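Side-chain contact in ethanolamine kinase Pv091845 (Plasmodium vivax, PDB 2QG7), which probably phosphorylates ethanolamine, the first step in making phosphatidylethanolamine from ethanolamine, as a member of the choline/ethanolamine kinase family: residues V277-E280 with S281-R285. Residues are numbered along the deposited sequence; the frame is centred on the assembly and turned at random.
Sequences VEVE and SLCKR
The carbonyl oxygens of Val277 to Glu280 each accept a hydrogen bond from the amide four residues on, Ser281 to Lys284. This is the alpha-helical pattern within helix 269-284. The bond from Ser281 N to Val277 O is 3.1 Å long and nearly straight, at 167°. The shortest, from Cys283 N to Val279 O at 2.8 Å, is more bent, with an angle of 141° at the hydrogen. A weak bond from Arg285 N to Ser281 O follows.

Glu280 and Lys284 form an i to i+4 salt bridge. Lys284 NZ donates to Glu280 OE2 at 3.0 Å and meets the anti lone pair of that oxygen. The two chains run side by side in the same direction, with Glu280 CG 3.8 Å from Lys284 CE. With CG anti to the amide nitrogen (chi1 -165°), Glu280 extends alongside Lys284, whose CG is anti to its carbonyl carbon. Both chains are extended beyond CG, which brings the charged groups together. The other carboxylate oxygen, Glu280 OE1, is hydrogen-bonded to Trp241. The carboxylate is therefore gripped through both oxygens, which should limit its rotation.

Val279 CG1 packs 3.9 Å from Cys283 SG, an apolar contact. Elsewhere on the helix, Leu282 CD1 touches the aliphatic CG of Glu278 at 4.1 Å, the two side chains lying side by side.

The buried pair, Val279 and Cys283, faces helix 413-430, where Val279 touches Ile415, Cys416 and Ile419, and Cys283 touches Phe413. On the salt-bridge side is helix 236-251, whose Trp237 makes a cation-pi contact with Lys284. Glu278 and Leu282 pack on Phe257 of the second subunit, so this part of the helix joins two helices of its own chain and the dimer partner.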
loop_
_atom_site.group_PDB
_atom_site.type_symbol
_atom_site.label_atom_id
_atom_site.label_comp_id
_atom_site.label_asym_id
_atom_site.label_seq_id
_atom_site.Cartn_x
_atom_site.Cartn_y
_atom_site.Cartn_z
ATOM N N VAL D 277 23.665 6.632 4.996
ATOM C CA VAL D 277 24.961 7.245 4.748
ATOM C C VAL D 277 24.993 7.909 3.360
ATOM O O VAL D 277 25.430 9.051 3.226
ATOM C CB VAL D 277 26.121 6.209 4.908
ATOM C CG1 VAL D 277 27.414 6.762 4.367
ATOM C CG2 VAL D 277 26.310 5.829 6.344
ATOM N N GLU D 278 24.522 7.207 2.339
ATOM C CA GLU D 278 24.447 7.778 0.990
ATOM C C GLU D 278 23.522 9.008 0.865
ATOM O O GLU D 278 23.826 9.946 0.111
ATOM C CB GLU D 278 23.980 6.709 -0.003
ATOM C CG GLU D 278 24.157 7.089 -1.455
ATOM C CD GLU D 278 23.765 5.981 -2.437
ATOM O OE1 GLU D 278 23.015 5.048 -2.049
ATOM O OE2 GLU D 278 24.182 6.052 -3.628
ATOM N N VAL D 279 22.377 8.974 1.561
ATOM C CA VAL D 279 21.406 10.058 1.501
ATOM C C VAL D 279 21.930 11.269 2.275
ATOM O O VAL D 279 21.921 12.383 1.731
ATOM C CB VAL D 279 19.965 9.612 1.944
ATOM C CG1 VAL D 279 19.043 10.778 2.020
ATOM C CG2 VAL D 279 19.392 8.668 0.912
ATOM N N GLU D 280 22.430 11.013 3.495
ATOM C CA GLU D 280 23.093 12.018 4.340
ATOM C C GLU D 280 24.147 12.804 3.606
ATOM O O GLU D 280 24.151 14.036 3.668
ATOM C CB GLU D 280 23.735 11.377 5.562
ATOM C CG GLU D 280 24.109 12.355 6.634
ATOM C CD GLU D 280 24.437 11.669 7.943
ATOM O OE1 GLU D 280 24.184 10.446 8.044
ATOM O OE2 GLU D 280 24.968 12.330 8.876
ATOM N N SER D 281 25.037 12.082 2.920
ATOM C CA SER D 281 26.043 12.682 2.059
ATOM C C SER D 281 25.468 13.483 0.886
ATOM O O SER D 281 25.931 14.593 0.570
ATOM C CB SER D 281 26.985 11.595 1.554
ATOM O OG SER D 281 28.001 12.155 0.739
ATOM N N LEU D 282 24.445 12.958 0.231
ATOM C CA LEU D 282 23.924 13.682 -0.925
ATOM C C LEU D 282 23.144 14.947 -0.531
ATOM O O LEU D 282 23.035 15.887 -1.313
ATOM C CB LEU D 282 23.068 12.770 -1.787
ATOM C CG LEU D 282 23.788 11.829 -2.729
ATOM C CD1 LEU D 282 22.878 10.673 -3.042
ATOM C CD2 LEU D 282 24.122 12.545 -4.003
ATOM N N CYS D 283 22.582 14.926 0.674
ATOM C CA CYS D 283 21.761 16.000 1.191
ATOM C C CYS D 283 22.661 17.105 1.754
ATOM O O CYS D 283 22.389 18.311 1.568
ATOM C CB CYS D 283 20.767 15.461 2.247
ATOM S SG CYS D 283 19.293 14.608 1.536
ATOM N N LYS D 284 23.724 16.684 2.443
ATOM C CA LYS D 284 24.703 17.597 3.006
ATOM C C LYS D 284 25.521 18.348 1.937
ATOM O O LYS D 284 26.024 19.435 2.185
ATOM C CB LYS D 284 25.599 16.868 4.001
ATOM C CG LYS D 284 24.918 16.594 5.329
ATOM C CD LYS D 284 25.907 15.978 6.302
ATOM C CE LYS D 284 25.324 15.826 7.688
ATOM N NZ LYS D 284 26.222 15.008 8.554
ATOM N N ARG D 285 25.630 17.794 0.747
ATOM C CA ARG D 285 26.390 18.426 -0.320
ATOM C C ARG D 285 25.610 19.548 -0.996
ATOM O O ARG D 285 26.157 20.261 -1.892
ATOM C CB ARG D 285 26.849 17.388 -1.366
ATOM C CG ARG D 285 25.874 17.195 -2.543
ATOM C CD ARG D 285 26.538 16.420 -3.683
ATOM N NE ARG D 285 26.652 14.989 -3.382
ATOM C CZ ARG D 285 27.788 14.360 -3.059
ATOM N NH1 ARG D 285 27.765 13.047 -2.801
ATOM N NH2 ARG D 285 28.940 15.036 -2.996
#